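Long-range contact in tetrapyrrole methylase family protein (Chlorobaculum tepidum, PDB 3HH1), which probably catalyses the S-adenosylmethionine-dependent 2'-O-methylation of a cytidine ribose in 16S rRNA, this chain being its N-terminal part: residues A[26-40]-A[46-60]. Sequence-based numbering, arbitrary orientation.
Sequences VNTLRNAGAIACEDT and LLKHFGIEGKRLVSY
Lys-55 drives its ammonium group against the carbonyls where helix 23-31 gives way to strand 34-37: NZ binds Ala-32 O (2.7 Å) on a lone pair in the carbonyl plane and Arg-30 O (2.8 Å) from above that carbonyl's plane. Bends at chi2 (60°) and chi3 turn the Lys-55 side chain toward these oxygens, while its CG lies 3.7 Å from Ile-35 CD1. A methionine in its place would probably leave both carbonyls without their shared donor and the turn into strand 34-37 less firmly tied to segment 46-60. Arg-30 returns the grip: its NH2 donates to Phe-50 O (3.0 Å, 150° at the hydrogen), while Ile-52 CG1 lies over one guanidinium face. Phe-50 follows helix 40-49, closed by a Schellman motif with Gly-51 as C-prime residue. Val-26 CG2 sits over the Phe-50 ring, 3.8 Å from its centroid and 19° off the normal, a CH-pi contact; His-49 CD2 covers the opposite face. Further along, Ile-35, on the sheet face of Leu-57 and Cys-37, meets Leu-47 tip to tip. Four backbone bonds, from Ile-35 N to Arg-56 O through Tyr-60 N to Cys-37 O, pair strands 34-37 and 57-59 in parallel, helix 40-49 linking them as a beta-alpha-beta crossover of the tetrapyrrole methylase domain.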
loop_
_atom_site.group_PDB
_atom_site.type_symbol
_atom_site.label_atom_id
_atom_site.label_comp_id
_atom_site.label_asym_id
_atom_site.label_seq_id
_atom_site.Cartn_x
_atom_site.Cartn_y
_atom_site.Cartn_z
ATOM N N VAL A 26 17.072 7.333 1.988
ATOM C CA VAL A 26 17.867 7.172 3.219
ATOM C C VAL A 26 17.869 8.491 4.011
ATOM O O VAL A 26 17.755 8.492 5.233
ATOM C CB VAL A 26 19.313 6.679 2.880
ATOM C CG1 VAL A 26 20.180 6.566 4.126
ATOM C CG2 VAL A 26 19.274 5.309 2.136
ATOM N N ASN A 27 17.960 9.599 3.316
ATOM C CA ASN A 27 18.027 10.910 3.972
ATOM C C ASN A 27 16.697 11.192 4.662
ATOM O O ASN A 27 16.669 11.783 5.738
ATOM C CB ASN A 27 18.342 11.975 2.971
ATOM C CG ASN A 27 18.864 13.238 3.594
ATOM O OD1 ASN A 27 18.262 14.279 3.465
ATOM N ND2 ASN A 27 19.988 13.146 4.259
ATOM N N THR A 28 15.617 10.766 4.023
ATOM C CA THR A 28 14.284 10.896 4.602
ATOM C C THR A 28 14.188 10.175 5.919
ATOM O O THR A 28 13.722 10.770 6.912
ATOM C CB THR A 28 13.178 10.443 3.648
ATOM O OG1 THR A 28 13.250 11.264 2.463
ATOM C CG2 THR A 28 11.764 10.589 4.341
ATOM N N LEU A 29 14.651 8.933 5.961
ATOM C CA LEU A 29 14.658 8.156 7.183
ATOM C C LEU A 29 15.607 8.770 8.210
ATOM O O LEU A 29 15.284 8.837 9.398
ATOM C CB LEU A 29 15.111 6.737 6.912
ATOM C CG LEU A 29 14.194 5.947 5.968
ATOM C CD1 LEU A 29 14.840 4.588 5.709
ATOM C CD2 LEU A 29 12.765 5.783 6.437
ATOM N N ARG A 30 16.769 9.228 7.737
ATOM C CA ARG A 30 17.781 9.749 8.652
ATOM C C ARG A 30 17.265 10.947 9.466
ATOM O O ARG A 30 17.579 11.076 10.678
ATOM C CB ARG A 30 19.042 10.095 7.853
ATOM C CG ARG A 30 20.201 10.424 8.685
ATOM C CD ARG A 30 21.441 10.788 7.869
ATOM N NE ARG A 30 21.867 9.804 6.887
ATOM C CZ ARG A 30 22.533 8.679 7.150
ATOM N NH1 ARG A 30 22.883 7.894 6.148
ATOM N NH2 ARG A 30 22.860 8.323 8.384
ATOM N N ASN A 31 16.520 11.833 8.801
ATOM C CA ASN A 31 16.086 13.087 9.403
ATOM C C ASN A 31 14.646 13.171 9.845
ATOM O O ASN A 31 14.176 14.236 10.203
ATOM C CB ASN A 31 16.411 14.233 8.424
ATOM C CG ASN A 31 17.938 14.309 8.129
ATOM O OD1 ASN A 31 18.781 13.991 9.006
ATOM N ND2 ASN A 31 18.290 14.727 6.914
ATOM N N ALA A 32 13.931 12.044 9.809
ATOM C CA ALA A 32 12.524 12.020 10.186
ATOM C C ALA A 32 12.348 12.294 11.640
ATOM O O ALA A 32 13.188 11.924 12.439
ATOM C CB ALA A 32 11.913 10.615 9.848
ATOM N N GLY A 33 11.223 12.901 12.009
ATOM C CA GLY A 33 10.923 13.114 13.426
ATOM C C GLY A 33 10.702 11.787 14.130
ATOM O O GLY A 33 10.985 11.658 15.325
ATOM N N ALA A 34 10.191 10.797 13.406
ATOM C CA ALA A 34 10.011 9.440 13.985
ATOM C C ALA A 34 9.869 8.515 12.826
ATOM O O ALA A 34 9.516 8.946 11.718
ATOM C CB ALA A 34 8.743 9.349 14.869
ATOM N N ILE A 35 10.126 7.241 13.073
ATOM C CA ILE A 35 9.937 6.236 12.057
ATOM C C ILE A 35 8.876 5.288 12.561
ATOM O O ILE A 35 9.001 4.781 13.675
ATOM C CB ILE A 35 11.266 5.534 11.765
ATOM C CG1 ILE A 35 12.241 6.544 11.091
ATOM C CG2 ILE A 35 11.052 4.264 10.894
ATOM C CD1 ILE A 35 13.518 5.990 10.634
ATOM N N ALA A 36 7.846 5.044 11.754
ATOM C CA ALA A 36 6.742 4.136 12.134
ATOM C C ALA A 36 6.935 2.864 11.366
ATOM O O ALA A 36 7.279 2.888 10.163
ATOM C CB ALA A 36 5.402 4.756 11.783
ATOM N N CYS A 37 6.748 1.729 12.027
ATOM C CA CYS A 37 7.028 0.496 11.354
ATOM C C CYS A 37 6.239 -0.599 11.993
ATOM O O CYS A 37 5.883 -0.515 13.164
ATOM C CB CYS A 37 8.525 0.168 11.412
ATOM S SG CYS A 37 9.172 0.120 13.108
ATOM N N GLU A 38 5.934 -1.619 11.212
ATOM C CA GLU A 38 5.201 -2.750 11.752
ATOM C C GLU A 38 6.175 -3.838 12.203
ATOM O O GLU A 38 5.872 -4.628 13.088
ATOM C CB GLU A 38 4.168 -3.233 10.718
ATOM C CG GLU A 38 3.103 -4.121 11.275
ATOM C CD GLU A 38 3.260 -5.534 10.825
ATOM O OE1 GLU A 38 4.048 -5.762 9.868
ATOM O OE2 GLU A 38 2.595 -6.413 11.419
ATOM N N ASP A 39 7.356 -3.858 11.615
ATOM C CA ASP A 39 8.357 -4.891 11.889
ATOM C C ASP A 39 9.556 -4.165 12.501
ATOM O O ASP A 39 10.470 -3.753 11.787
ATOM C CB ASP A 39 8.683 -5.613 10.562
ATOM C CG ASP A 39 9.606 -6.829 10.734
ATOM O OD1 ASP A 39 10.307 -6.958 11.772
ATOM O OD2 ASP A 39 9.613 -7.671 9.795
ATOM N N THR A 40 9.546 -3.984 13.819
ATOM C CA THR A 40 10.586 -3.202 14.469
ATOM C C THR A 40 11.973 -3.821 14.327
ATOM O O THR A 40 12.970 -3.120 14.197
ATOM C CB THR A 40 10.327 -3.020 15.965
ATOM O OG1 THR A 40 8.936 -2.731 16.187
ATOM C CG2 THR A 40 11.168 -1.898 16.479
ATOM N N LEU A 46 17.821 -2.209 9.383
ATOM C CA LEU A 46 17.969 -1.179 8.331
ATOM C C LEU A 46 18.629 0.098 8.829
ATOM O O LEU A 46 19.558 0.596 8.225
ATOM C CB LEU A 46 16.611 -0.865 7.693
ATOM C CG LEU A 46 16.643 0.089 6.475
ATOM C CD1 LEU A 46 15.577 -0.313 5.465
ATOM C CD2 LEU A 46 16.502 1.511 6.943
ATOM N N LEU A 47 18.130 0.627 9.942
ATOM C CA LEU A 47 18.692 1.838 10.507
ATOM C C LEU A 47 20.155 1.679 10.908
ATOM O O LEU A 47 20.955 2.542 10.609
ATOM C CB LEU A 47 17.847 2.330 11.689
ATOM C CG LEU A 47 16.395 2.687 11.292
ATOM C CD1 LEU A 47 15.598 3.107 12.523
ATOM C CD2 LEU A 47 16.230 3.698 10.149
ATOM N N LYS A 48 20.500 0.576 11.568
ATOM C CA LYS A 48 21.864 0.291 11.936
ATOM C C LYS A 48 22.737 0.252 10.689
ATOM O O LYS A 48 23.834 0.783 10.690
ATOM C CB LYS A 48 21.949 -1.029 12.686
ATOM C CG LYS A 48 23.367 -1.445 13.091
ATOM C CD LYS A 48 23.456 -2.926 13.465
ATOM C CE LYS A 48 23.485 -3.170 14.963
ATOM N NZ LYS A 48 23.884 -4.587 15.267
ATOM N N HIS A 49 22.241 -0.365 9.622
ATOM C CA HIS A 49 22.991 -0.439 8.377
ATOM C C HIS A 49 23.430 0.925 7.856
ATOM O O HIS A 49 24.547 1.073 7.329
ATOM C CB HIS A 49 22.132 -1.112 7.313
ATOM C CG HIS A 49 22.802 -1.251 5.989
ATOM N ND1 HIS A 49 23.634 -2.306 5.688
ATOM C CD2 HIS A 49 22.749 -0.482 4.880
ATOM C CE1 HIS A 49 24.070 -2.178 4.445
ATOM N NE2 HIS A 49 23.560 -1.067 3.941
ATOM N N PHE A 50 22.548 1.911 7.954
ATOM C CA PHE A 50 22.855 3.237 7.406
ATOM C C PHE A 50 23.424 4.177 8.463
ATOM O O PHE A 50 23.606 5.383 8.204
ATOM C CB PHE A 50 21.632 3.852 6.794
ATOM C CG PHE A 50 21.189 3.193 5.538
ATOM C CD1 PHE A 50 21.982 3.203 4.413
ATOM C CD2 PHE A 50 19.947 2.616 5.457
ATOM C CE1 PHE A 50 21.557 2.583 3.259
ATOM C CE2 PHE A 50 19.518 2.036 4.308
ATOM C CZ PHE A 50 20.333 2.028 3.193
ATOM N N GLY A 51 23.687 3.643 9.645
ATOM C CA GLY A 51 24.210 4.438 10.749
ATOM C C GLY A 51 23.257 5.521 11.232
ATOM O O GLY A 51 23.685 6.630 11.582
ATOM N N ILE A 52 21.971 5.194 11.259
ATOM C CA ILE A 52 20.934 6.091 11.730
ATOM C C ILE A 52 20.742 5.729 13.197
ATOM O O ILE A 52 20.246 4.653 13.536
ATOM C CB ILE A 52 19.665 5.982 10.841
ATOM C CG1 ILE A 52 20.007 6.448 9.408
ATOM C CG2 ILE A 52 18.432 6.732 11.457
ATOM C CD1 ILE A 52 18.930 6.127 8.335
ATOM N N GLU A 53 21.169 6.624 14.067
ATOM C CA GLU A 53 21.171 6.399 15.503
ATOM C C GLU A 53 20.210 7.298 16.245
ATOM O O GLU A 53 20.053 8.456 15.884
ATOM C CB GLU A 53 22.551 6.698 16.072
ATOM C CG GLU A 53 23.616 5.740 15.663
ATOM C CD GLU A 53 24.921 6.170 16.269
ATOM O OE1 GLU A 53 25.542 7.072 15.665
ATOM O OE2 GLU A 53 25.278 5.657 17.357
ATOM N N GLY A 54 19.619 6.748 17.290
ATOM C CA GLY A 54 18.836 7.495 18.261
ATOM C C GLY A 54 17.439 7.875 17.798
ATOM O O GLY A 54 16.779 8.683 18.437
ATOM N N LYS A 55 16.971 7.294 16.702
ATOM C CA LYS A 55 15.689 7.630 16.141
ATOM C C LYS A 55 14.498 7.169 17.003
ATOM O O LYS A 55 14.460 6.033 17.485
ATOM C CB LYS A 55 15.612 6.979 14.780
ATOM C CG LYS A 55 14.482 7.385 13.888
ATOM C CD LYS A 55 14.427 8.886 13.530
ATOM C CE LYS A 55 15.571 9.339 12.695
ATOM N NZ LYS A 55 15.677 10.813 12.693
ATOM N N ARG A 56 13.502 8.017 17.152
ATOM C CA ARG A 56 12.248 7.586 17.824
ATOM C C ARG A 56 11.495 6.635 16.889
ATOM O O ARG A 56 11.190 6.978 15.755
ATOM C CB ARG A 56 11.369 8.761 18.165
ATOM C CG ARG A 56 10.102 8.398 18.852
ATOM C CD ARG A 56 9.164 9.571 18.999
ATOM N NE ARG A 56 7.914 9.105 19.576
ATOM C CZ ARG A 56 6.859 9.874 19.783
ATOM N NH1 ARG A 56 6.889 11.154 19.471
ATOM N NH2 ARG A 56 5.762 9.351 20.286
ATOM N N LEU A 57 11.162 5.459 17.403
ATOM C CA LEU A 57 10.416 4.470 16.623
ATOM C C LEU A 57 9.005 4.380 17.150
ATOM O O LEU A 57 8.795 4.348 18.372
ATOM C CB LEU A 57 11.060 3.093 16.723
ATOM C CG LEU A 57 12.466 2.931 16.173
ATOM C CD1 LEU A 57 12.809 1.440 16.229
ATOM C CD2 LEU A 57 12.607 3.525 14.752
ATOM N N VAL A 58 8.032 4.308 16.250
ATOM C CA VAL A 58 6.633 4.028 16.640
ATOM C C VAL A 58 6.285 2.645 16.093
ATOM O O VAL A 58 6.287 2.439 14.900
ATOM C CB VAL A 58 5.671 5.073 16.070
ATOM C CG1 VAL A 58 4.180 4.686 16.399
ATOM C CG2 VAL A 58 6.028 6.477 16.616
ATOM N N SER A 59 6.063 1.674 16.955
ATOM C CA SER A 59 5.891 0.332 16.496
ATOM C C SER A 59 4.395 -0.003 16.482
ATOM O O SER A 59 3.701 0.141 17.478
ATOM C CB SER A 59 6.695 -0.625 17.358
ATOM O OG SER A 59 6.073 -0.761 18.598
ATOM N N TYR A 60 3.920 -0.410 15.326
ATOM C CA TYR A 60 2.541 -0.758 15.111
ATOM C C TYR A 60 2.254 -2.219 15.456
ATOM O O TYR A 60 2.887 -3.108 14.930
ATOM C CB TYR A 60 2.177 -0.484 13.650
ATOM C CG TYR A 60 0.718 -0.746 13.354
ATOM C CD1 TYR A 60 -0.233 0.264 13.542
ATOM C CD2 TYR A 60 0.279 -1.988 12.940
ATOM C CE1 TYR A 60 -1.585 0.039 13.315
ATOM C CE2 TYR A 60 -1.085 -2.228 12.700
ATOM C CZ TYR A 60 -2.006 -1.194 12.884
ATOM O OH TYR A 60 -3.347 -1.384 12.661
HETATM O O HOH W 1 22.860 9.823 10.755
HETATM O O HOH W 2 13.495 10.693 16.238
#